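Local coordinates for protein Two-component system sensor histidine kinase (Bacteroides thetaiotaomicron, PDB 3OTT) that probably senses saccharides through its extracellular beta-propeller and beta-sandwich region and relays the signal as a membrane-bound histidine kinase with a DNA-binding transcription factor part, at residues P632-L637 with L678-Y683; E687-V692 with I726-R731. All coordinates share one frame; numbering follows the deposited sequence.

Contact 1. Residues P632-L637 with L678-Y683; sequences PERPIL and LSDLPY. With TBR (hexatantalum dodecabromide), chain D.
At the end of the C-terminal beta-sandwich where the chain arrives from the propeller blades, Leu637 and Ser679 form an antiparallel hydrogen-bonded pair that starts the pairing of strands 637-643 and 674-679. Leu637 N gives a nearly straight bond to Ser679 O (2.8 Å, 173° at the hydrogen), and Ser679 N returns one to Leu637 O. Both side chains lie on the same sheet face. There the branched end of Leu637 meets that of Leu681 at about a right angle, Leu637 CD2 to Leu681 CD2 at 4.2 Å, an apolar match suited to two leucines.

Beyond the pair the strands give way to loops, and contacts of side chains and a water with backbone carbonyls replace the ladder. Ser679 OG accepts from Leu681 N in an ST turn and also bonds to Asp47 O, a double use that suits a small hydroxyl. Arg634, long enough to span the gap, bends at chi3 (-100°) and brings NH1 to Asp680 O at 3.0 Å, with the donor 42° above the carbonyl plane. Its salt bridge to Asp680 OD2 is long; the hydrogen bond of that oxygen is to Asn689 ND2. One water donates to Pro635 O and weakly to Asp680 O. Arg634 and Pro635 also line the pocket of the hexatantalum dodecabromide cluster, where Arg634 CG lies 3.8 Å from BR5 of the cluster and Pro635 CD 4.0 Å from its BRA.

Contact 2. Residues E687-V692 with I726-R731; sequences EKNKFV and ISKLER
With CG anti to its carbonyl carbon (chi1 -61°), Phe691 lays its ring beside the backbone of Lys728, while Leu729, whose CG is anti to the backbone N (chi1 -163°), sends CD1 to Val692. The Phe691 ring approaches obliquely: CD1 is 3.6 Å from Lys728 CA, and CE1 lies near Lys728 CB. Ile636, Leu678 and Ile726 gather around this region, with the ring touching Leu678 and Ile636, so a large flat hydrocarbon suits the site. Cut back to an alanine here, the side chain would probably leave a gap beside the Lys728 backbone and take from Leu678 and Ile636 an apolar neighbour.

Val692 CG1 meets Leu729 CD1 at 3.8 Å, the two side chains crossing at about a right angle, and Val692 CG2 rests 3.4 Å from Ser727 O. The beta-branched valine thus packs against both backbone and side chain of the opposing segment. Lys690 contributes its aliphatic base, CB against Leu729 CB at 4.0 Å, while its extended chain carries the ammonium away. Lys728 similarly uses its methylenes, with CG near Asn689 CB. The small Ser727 turns its hydroxyl to Ser736 O.

Three backbone bonds hold the segments together. Val692 N donates to Ser727 O and Ser727 N to Val692 O, each at 2.9 Å. Leu729 N donates to Lys690 O at 2.6 Å. Phe691 with Lys728 is the intervening non-hydrogen-bonded pair, its side chains diverging. This alternation is the antiparallel ladder of strands 691-696 and 720-728, neighbours in one sheet of the Y_Y_Y domain's beta-sandwich.

Coming from the propeller blades, the chain passes through 632-637 into strand 637-643 and returns along 674-679, so contact 1 closes a loop of 40 intervening residues. It then runs directly through 687-692 into strand 691-696 and comes back on 720-728, where contact 2 closes one of 33. The two loops follow in series, neither nested nor crossed, but each belongs to a different sheet of the sandwich. The centres of the two contacts lie about 10 Å apart; the loops flanking the two sheets are joined by the Asn689-Asp680 hydrogen bond, and Ile636 CD1 packs on Ile726 O. Through Tyr683, whose hydroxyl bonds to Tyr46 O and Ile35 N, contact 1 also ties the sandwich to the N-terminal propeller.

Contact 1. Residues P632-L637 with L678-Y683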
ATOM      1  N   PRO B 632     -15.036   9.136 -14.916  1.00 48.35           N
ATOM      2  CA  PRO B 632     -13.713   9.752 -14.890  1.00 47.92           C
ATOM      3  C   PRO B 632     -13.236   9.947 -16.310  1.00 45.16           C
ATOM      4  O   PRO B 632     -13.626   9.203 -17.205  1.00 43.54           O
ATOM      5  CB  PRO B 632     -12.840   8.693 -14.201  1.00 48.57           C
ATOM      6  CG  PRO B 632     -13.569   7.358 -14.443  1.00 47.81           C
ATOM      7  CD  PRO B 632     -15.017   7.776 -14.328  1.00 49.13           C
ATOM      8  N   GLU B 633     -12.427  10.968 -16.532  1.00 45.41           N
ATOM      9  CA  GLU B 633     -11.890  11.182 -17.853  1.00 43.10           C
ATOM     10  C   GLU B 633     -10.894  10.039 -18.144  1.00 39.88           C
ATOM     11  O   GLU B 633     -10.101   9.645 -17.288  1.00 40.94           O
ATOM     12  CB  GLU B 633     -11.319  12.600 -18.027  1.00 44.27           C
ATOM     13  CG  GLU B 633     -11.247  13.032 -19.517  1.00 47.61           C
ATOM     14  CD  GLU B 633     -11.092  14.557 -19.753  1.00 54.72           C
ATOM     15  OE1 GLU B 633     -10.242  14.944 -20.605  1.00 55.86           O
ATOM     16  OE2 GLU B 633     -11.832  15.363 -19.127  1.00 57.02           O
ATOM     17  N   ARG B 634     -11.057   9.427 -19.305  1.00 35.64           N
ATOM     18  CA  ARG B 634     -10.128   8.451 -19.779  1.00 33.18           C
ATOM     19  C   ARG B 634      -9.350   8.965 -21.011  1.00 30.07           C
ATOM     20  O   ARG B 634      -9.899   9.704 -21.838  1.00 27.72           O
ATOM     21  CB  ARG B 634     -10.872   7.165 -20.099  1.00 33.14           C
ATOM     22  CG  ARG B 634     -11.231   6.355 -18.842  1.00 38.52           C
ATOM     23  CD  ARG B 634     -12.107   5.154 -19.189  1.00 42.68           C
ATOM     24  NE  ARG B 634     -13.498   5.460 -18.899  1.00 49.56           N
ATOM     25  CZ  ARG B 634     -14.394   5.929 -19.766  1.00 49.67           C
ATOM     26  NH1 ARG B 634     -14.090   6.127 -21.039  1.00 47.13           N
ATOM     27  NH2 ARG B 634     -15.627   6.171 -19.332  1.00 52.43           N
ATOM     28  N   PRO B 635      -8.069   8.577 -21.111  1.00 28.34           N
ATOM     29  CA  PRO B 635      -7.269   8.946 -22.278  1.00 26.66           C
ATOM     30  C   PRO B 635      -7.785   8.331 -23.585  1.00 25.01           C
ATOM     31  O   PRO B 635      -8.281   7.207 -23.599  1.00 24.52           O
ATOM     32  CB  PRO B 635      -5.884   8.368 -21.977  1.00 25.36           C
ATOM     33  CG  PRO B 635      -6.178   7.225 -20.992  1.00 27.64           C
ATOM     34  CD  PRO B 635      -7.297   7.776 -20.128  1.00 28.77           C
ATOM     35  N   ILE B 636      -7.634   9.078 -24.665  1.00 24.02           N
ATOM     36  CA  ILE B 636      -7.937   8.598 -26.002  1.00 24.13           C
ATOM     37  C   ILE B 636      -6.743   7.792 -26.472  1.00 23.09           C
ATOM     38  O   ILE B 636      -5.650   8.233 -26.273  1.00 25.26           O
ATOM     39  CB  ILE B 636      -8.083   9.812 -26.917  1.00 24.04           C
ATOM     40  CG1 ILE B 636      -9.112  10.765 -26.337  1.00 25.75           C
ATOM     41  CG2 ILE B 636      -8.297   9.434 -28.409  1.00 22.40           C
ATOM     42  CD1 ILE B 636      -9.139  12.110 -27.095  1.00 28.53           C
ATOM     43  N   LEU B 637      -6.975   6.622 -27.060  1.00 21.68           N
ATOM     44  CA  LEU B 637      -5.993   5.778 -27.713  1.00 21.37           C
ATOM     45  C   LEU B 637      -6.344   5.619 -29.185  1.00 20.05           C
ATOM     46  O   LEU B 637      -7.505   5.669 -29.597  1.00 19.22           O
ATOM     47  CB  LEU B 637      -6.076   4.342 -27.207  1.00 21.95           C
ATOM     48  CG  LEU B 637      -5.734   3.827 -25.804  1.00 27.64           C
ATOM     49  CD1 LEU B 637      -6.645   4.397 -24.721  1.00 26.95           C
ATOM     50  CD2 LEU B 637      -5.882   2.283 -25.827  1.00 26.14           C
ATOM     51  N   LEU B 678     -10.191   5.455 -33.198  1.00 18.83           N
ATOM     52  CA  LEU B 678      -9.824   6.035 -31.903  1.00 19.47           C
ATOM     53  C   LEU B 678     -10.745   5.416 -30.843  1.00 18.68           C
ATOM     54  O   LEU B 678     -11.876   5.033 -31.150  1.00 19.85           O
ATOM     55  CB  LEU B 678      -9.994   7.579 -31.948  1.00 18.52           C
ATOM     56  CG  LEU B 678     -11.429   8.110 -32.045  1.00 22.66           C
ATOM     57  CD1 LEU B 678     -12.067   8.361 -30.660  1.00 23.38           C
ATOM     58  CD2 LEU B 678     -11.462   9.381 -32.825  1.00 24.68           C
ATOM     59  N   SER B 679     -10.300   5.332 -29.607  1.00 18.34           N
ATOM     60  CA  SER B 679     -11.238   4.943 -28.540  1.00 19.10           C
ATOM     61  C   SER B 679     -10.753   5.445 -27.191  1.00 19.51           C
ATOM     62  O   SER B 679      -9.551   5.504 -26.951  1.00 21.67           O
ATOM     63  CB  SER B 679     -11.376   3.412 -28.509  1.00 19.72           C
ATOM     64  OG  SER B 679     -12.055   2.993 -27.338  1.00 19.24           O
ATOM     65  N   ASP B 680     -11.669   5.771 -26.300  1.00 18.98           N
ATOM     66  CA  ASP B 680     -11.334   6.021 -24.919  1.00 18.26           C
ATOM     67  C   ASP B 680     -11.845   4.852 -24.030  1.00 17.84           C
ATOM     68  O   ASP B 680     -12.022   4.996 -22.813  1.00 18.08           O
ATOM     69  CB  ASP B 680     -11.916   7.352 -24.462  1.00 19.27           C
ATOM     70  CG  ASP B 680     -13.481   7.428 -24.581  1.00 23.72           C
ATOM     71  OD1 ASP B 680     -14.173   6.513 -25.145  1.00 23.94           O
ATOM     72  OD2 ASP B 680     -14.026   8.472 -24.117  1.00 28.28           O
ATOM     73  N   LEU B 681     -12.056   3.698 -24.654  1.00 16.64           N
ATOM     74  CA  LEU B 681     -12.425   2.433 -23.935  1.00 16.63           C
ATOM     75  C   LEU B 681     -13.739   2.594 -23.184  1.00 17.34           C
ATOM     76  O   LEU B 681     -13.762   2.465 -21.989  1.00 19.01           O
ATOM     77  CB  LEU B 681     -11.334   1.998 -22.941  1.00 15.55           C
ATOM     78  CG  LEU B 681      -9.860   1.861 -23.409  1.00 15.10           C
ATOM     79  CD1 LEU B 681      -9.009   1.418 -22.160  1.00 16.43           C
ATOM     80  CD2 LEU B 681      -9.631   0.909 -24.545  1.00 11.91           C
ATOM     81  N   PRO B 682     -14.822   2.937 -23.881  1.00 16.72           N
ATOM     82  CA  PRO B 682     -16.072   3.219 -23.181  1.00 17.36           C
ATOM     83  C   PRO B 682     -16.900   1.931 -22.791  1.00 18.40           C
ATOM     84  O   PRO B 682     -18.120   1.896 -22.882  1.00 19.41           O
ATOM     85  CB  PRO B 682     -16.818   4.091 -24.182  1.00 16.31           C
ATOM     86  CG  PRO B 682     -16.404   3.526 -25.542  1.00 15.11           C
ATOM     87  CD  PRO B 682     -14.949   3.076 -25.349  1.00 16.00           C
ATOM     88  N   TYR B 683     -16.228   0.906 -22.293  1.00 18.88           N
ATOM     89  CA  TYR B 683     -16.906  -0.285 -21.789  1.00 19.44           C
ATOM     90  C   TYR B 683     -18.088  -0.004 -20.865  1.00 22.24           C
ATOM     91  O   TYR B 683     -19.137  -0.648 -20.989  1.00 22.25           O
ATOM     92  CB  TYR B 683     -15.913  -1.179 -21.059  1.00 19.09           C
ATOM     93  CG  TYR B 683     -14.707  -1.521 -21.905  1.00 16.93           C
ATOM     94  CD1 TYR B 683     -14.845  -1.955 -23.234  1.00 15.23           C
ATOM     95  CD2 TYR B 683     -13.424  -1.363 -21.395  1.00 15.96           C
ATOM     96  CE1 TYR B 683     -13.726  -2.228 -24.033  1.00 14.17           C
ATOM     97  CE2 TYR B 683     -12.304  -1.621 -22.166  1.00 14.87           C
ATOM     98  CZ  TYR B 683     -12.464  -2.081 -23.492  1.00 13.99           C
ATOM     99  OH  TYR B 683     -11.318  -2.370 -24.220  1.00 14.26           O
TER
HETATM  100 TA1  TBR D   2      -8.300   2.414 -13.069  0.90 34.72          TA
HETATM  101 TA2  TBR D   2      -9.065   2.345 -15.702  0.90 31.10          TA
HETATM  102 TA3  TBR D   2      -8.650   4.860 -14.416  0.90 32.22          TA
HETATM  103 TA4  TBR D   2      -6.886   3.925 -16.418  0.90 32.37          TA
HETATM  104 TA5  TBR D   2      -6.108   3.977 -13.731  0.90 30.29          TA
HETATM  105 TA6  TBR D   2      -6.583   1.527 -14.961  0.90 33.86          TA
HETATM  106 BR1  TBR D   2     -10.517   1.246 -13.765  0.90 38.30          BR
HETATM  107 BR2  TBR D   2      -9.747   4.327 -12.054  0.90 41.80          BR
HETATM  108 BR3  TBR D   2      -6.604   3.190 -11.293  0.90 44.51          BR
HETATM  109 BR4  TBR D   2      -6.996   0.201 -12.758  0.90 42.41          BR
HETATM  110 BR5  TBR D   2     -10.860   4.214 -15.669  0.90 40.95          BR
HETATM  111 BR6  TBR D   2      -6.998   6.373 -13.109  0.90 42.63          BR
HETATM  112 BR7  TBR D   2      -4.689   5.093 -15.604  0.90 43.10          BR
HETATM  113 BR8  TBR D   2      -5.315   2.016 -17.199  0.90 45.53          BR
HETATM  114 BR9  TBR D   2      -8.624   3.087 -18.166  0.90 43.21          BR
HETATM  115 BRA  TBR D   2      -7.978   6.313 -16.493  0.90 38.08          BR
HETATM  116 BRB  TBR D   2      -4.314   2.096 -13.819  0.90 43.35          BR
HETATM  117 BRC  TBR D   2      -8.230  -0.014 -16.275  0.90 43.14          BR
HETATM  118  O   HOH W   1      -8.662   4.853 -22.006  1.00 15.50           O

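Contact 2. Residues E687-V692 with I726-R731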
ATOM      1  N   GLU B 687     -24.214   5.743 -23.237  1.00 41.14           N
ATOM      2  CA  GLU B 687     -23.932   6.605 -24.389  1.00 40.13           C
ATOM      3  C   GLU B 687     -22.430   6.799 -24.565  1.00 36.27           C
ATOM      4  O   GLU B 687     -21.738   7.004 -23.575  1.00 36.02           O
ATOM      5  CB  GLU B 687     -24.609   7.994 -24.216  1.00 43.01           C
ATOM      6  CG  GLU B 687     -26.143   8.003 -23.957  1.00 50.20           C
ATOM      7  CD  GLU B 687     -26.809   9.399 -24.135  1.00 58.09           C
ATOM      8  OE1 GLU B 687     -26.158  10.449 -23.860  1.00 61.06           O
ATOM      9  OE2 GLU B 687     -27.991   9.453 -24.553  1.00 59.91           O
ATOM     10  N   LYS B 688     -21.933   6.755 -25.811  1.00 32.76           N
ATOM     11  CA  LYS B 688     -20.529   7.054 -26.113  1.00 29.33           C
ATOM     12  C   LYS B 688     -20.212   8.545 -25.986  1.00 28.48           C
ATOM     13  O   LYS B 688     -21.074   9.369 -26.088  1.00 30.42           O
ATOM     14  CB  LYS B 688     -20.185   6.664 -27.539  1.00 28.07           C
ATOM     15  CG  LYS B 688     -20.509   5.249 -27.943  1.00 29.82           C
ATOM     16  CD  LYS B 688     -19.465   4.267 -27.532  1.00 28.84           C
ATOM     17  CE  LYS B 688     -19.464   3.101 -28.507  1.00 28.06           C
ATOM     18  NZ  LYS B 688     -20.491   2.135 -28.179  1.00 31.95           N
ATOM     19  N   ASN B 689     -18.956   8.904 -25.815  1.00 26.53           N
ATOM     20  CA  ASN B 689     -18.572  10.302 -25.869  1.00 26.67           C
ATOM     21  C   ASN B 689     -18.481  10.840 -27.345  1.00 26.19           C
ATOM     22  O   ASN B 689     -18.500  10.069 -28.303  1.00 24.06           O
ATOM     23  CB  ASN B 689     -17.254  10.475 -25.130  1.00 24.59           C
ATOM     24  CG  ASN B 689     -17.402  10.258 -23.616  1.00 26.86           C
ATOM     25  OD1 ASN B 689     -18.252  10.855 -22.981  1.00 25.92           O
ATOM     26  ND2 ASN B 689     -16.570   9.396 -23.050  1.00 21.83           N
ATOM     27  N   LYS B 690     -18.363  12.157 -27.479  1.00 27.38           N
ATOM     28  CA  LYS B 690     -18.261  12.857 -28.752  1.00 28.42           C
ATOM     29  C   LYS B 690     -16.869  13.443 -28.913  1.00 27.20           C
ATOM     30  O   LYS B 690     -16.302  13.971 -27.962  1.00 27.78           O
ATOM     31  CB  LYS B 690     -19.324  13.954 -28.815  1.00 31.09           C
ATOM     32  CG  LYS B 690     -20.715  13.406 -29.116  1.00 35.16           C
ATOM     33  CD  LYS B 690     -21.842  14.403 -28.792  1.00 44.67           C
ATOM     34  CE  LYS B 690     -23.202  13.776 -29.181  1.00 50.21           C
ATOM     35  NZ  LYS B 690     -24.420  14.574 -28.749  1.00 55.40           N
ATOM     36  N   PHE B 691     -16.308  13.328 -30.115  1.00 25.99           N
ATOM     37  CA  PHE B 691     -14.918  13.755 -30.373  1.00 24.41           C
ATOM     38  C   PHE B 691     -14.784  14.831 -31.477  1.00 24.73           C
ATOM     39  O   PHE B 691     -15.614  14.952 -32.363  1.00 24.62           O
ATOM     40  CB  PHE B 691     -14.012  12.512 -30.632  1.00 24.19           C
ATOM     41  CG  PHE B 691     -13.965  11.529 -29.426  1.00 23.11           C
ATOM     42  CD1 PHE B 691     -13.053  11.703 -28.421  1.00 22.35           C
ATOM     43  CD2 PHE B 691     -14.918  10.522 -29.285  1.00 24.98           C
ATOM     44  CE1 PHE B 691     -13.051  10.868 -27.291  1.00 26.82           C
ATOM     45  CE2 PHE B 691     -14.934   9.658 -28.149  1.00 24.11           C
ATOM     46  CZ  PHE B 691     -14.011   9.817 -27.171  1.00 25.35           C
ATOM     47  N   VAL B 692     -13.747  15.640 -31.374  1.00 24.37           N
ATOM     48  CA  VAL B 692     -13.390  16.581 -32.401  1.00 23.91           C
ATOM     49  C   VAL B 692     -11.973  16.241 -32.819  1.00 22.79           C
ATOM     50  O   VAL B 692     -11.211  15.618 -32.055  1.00 21.00           O
ATOM     51  CB  VAL B 692     -13.481  18.077 -31.918  1.00 26.38           C
ATOM     52  CG1 VAL B 692     -14.937  18.577 -31.930  1.00 26.13           C
ATOM     53  CG2 VAL B 692     -12.881  18.264 -30.560  1.00 26.36           C
ATOM     54  N   ILE B 726      -6.651  14.925 -31.575  1.00 18.53           N
ATOM     55  CA  ILE B 726      -7.958  14.377 -31.302  1.00 19.08           C
ATOM     56  C   ILE B 726      -8.366  14.739 -29.890  1.00 20.77           C
ATOM     57  O   ILE B 726      -7.552  14.642 -28.990  1.00 22.65           O
ATOM     58  CB  ILE B 726      -7.965  12.850 -31.488  1.00 17.15           C
ATOM     59  CG1 ILE B 726      -7.537  12.495 -32.921  1.00 18.06           C
ATOM     60  CG2 ILE B 726      -9.350  12.278 -31.188  1.00 14.49           C
ATOM     61  CD1 ILE B 726      -7.202  11.006 -33.087  1.00 19.58           C
ATOM     62  N   SER B 727      -9.597  15.185 -29.669  1.00 23.27           N
ATOM     63  CA  SER B 727      -9.998  15.591 -28.299  1.00 26.82           C
ATOM     64  C   SER B 727     -11.450  15.281 -28.028  1.00 27.77           C
ATOM     65  O   SER B 727     -12.266  15.346 -28.921  1.00 28.07           O
ATOM     66  CB  SER B 727      -9.691  17.102 -28.078  1.00 28.84           C
ATOM     67  OG  SER B 727      -9.925  17.469 -26.726  1.00 35.74           O
ATOM     68  N   LYS B 728     -11.772  14.936 -26.789  1.00 31.34           N
ATOM     69  CA  LYS B 728     -13.147  14.715 -26.370  1.00 34.28           C
ATOM     70  C   LYS B 728     -13.874  16.035 -26.396  1.00 37.29           C
ATOM     71  O   LYS B 728     -13.325  17.024 -25.941  1.00 39.26           O
ATOM     72  CB  LYS B 728     -13.202  14.204 -24.922  1.00 35.51           C
ATOM     73  CG  LYS B 728     -14.577  13.542 -24.563  1.00 37.88           C
ATOM     74  CD  LYS B 728     -15.034  13.702 -23.106  1.00 44.56           C
ATOM     75  CE  LYS B 728     -14.060  13.084 -22.110  1.00 48.15           C
ATOM     76  NZ  LYS B 728     -14.734  12.643 -20.842  1.00 52.47           N
ATOM     77  N   LEU B 729     -15.108  16.040 -26.895  1.00 39.74           N
ATOM     78  CA  LEU B 729     -16.001  17.199 -26.792  1.00 44.55           C
ATOM     79  C   LEU B 729     -16.578  17.291 -25.373  1.00 47.71           C
ATOM     80  O   LEU B 729     -17.292  16.402 -24.907  1.00 48.01           O
ATOM     81  CB  LEU B 729     -17.108  17.134 -27.854  1.00 44.69           C
ATOM     82  CG  LEU B 729     -17.909  18.388 -28.197  1.00 48.18           C
ATOM     83  CD1 LEU B 729     -17.028  19.468 -28.884  1.00 48.03           C
ATOM     84  CD2 LEU B 729     -19.123  18.026 -29.072  1.00 48.46           C
ATOM     85  N   GLU B 730     -16.225  18.359 -24.675  1.00 51.12           N
ATOM     86  CA  GLU B 730     -16.557  18.507 -23.270  1.00 55.33           C
ATOM     87  C   GLU B 730     -18.050  18.865 -23.138  1.00 58.46           C
ATOM     88  O   GLU B 730     -18.675  19.265 -24.117  1.00 59.08           O
ATOM     89  CB  GLU B 730     -15.639  19.583 -22.676  1.00 56.81           C
ATOM     90  CG  GLU B 730     -15.247  19.439 -21.213  1.00 61.00           C
ATOM     91  CD  GLU B 730     -14.560  18.105 -20.832  1.00 61.99           C
ATOM     92  OE1 GLU B 730     -13.756  17.538 -21.625  1.00 58.74           O
ATOM     93  OE2 GLU B 730     -14.827  17.649 -19.691  1.00 63.70           O
ATOM     94  N   ARG B 731     -18.623  18.723 -21.943  1.00 61.78           N
ATOM     95  CA  ARG B 731     -20.065  18.972 -21.744  1.00 65.00           C
ATOM     96  C   ARG B 731     -20.557  20.405 -22.044  1.00 67.63           C
ATOM     97  O   ARG B 731     -21.706  20.602 -22.434  1.00 68.82           O
ATOM     98  CB  ARG B 731     -20.502  18.474 -20.367  1.00 66.86           C
ATOM     99  CG  ARG B 731     -20.476  16.925 -20.278  1.00 66.83           C
ATOM    100  CD  ARG B 731     -20.188  16.405 -18.870  1.00 68.85           C
ATOM    101  NE  ARG B 731     -21.342  16.512 -17.970  1.00 73.61           N
ATOM    102  CZ  ARG B 731     -21.542  17.510 -17.108  1.00 76.45           C
ATOM    103  NH1 ARG B 731     -20.667  18.510 -17.036  1.00 77.59           N
ATOM    104  NH2 ARG B 731     -22.615  17.509 -16.319  1.00 77.83           N
TER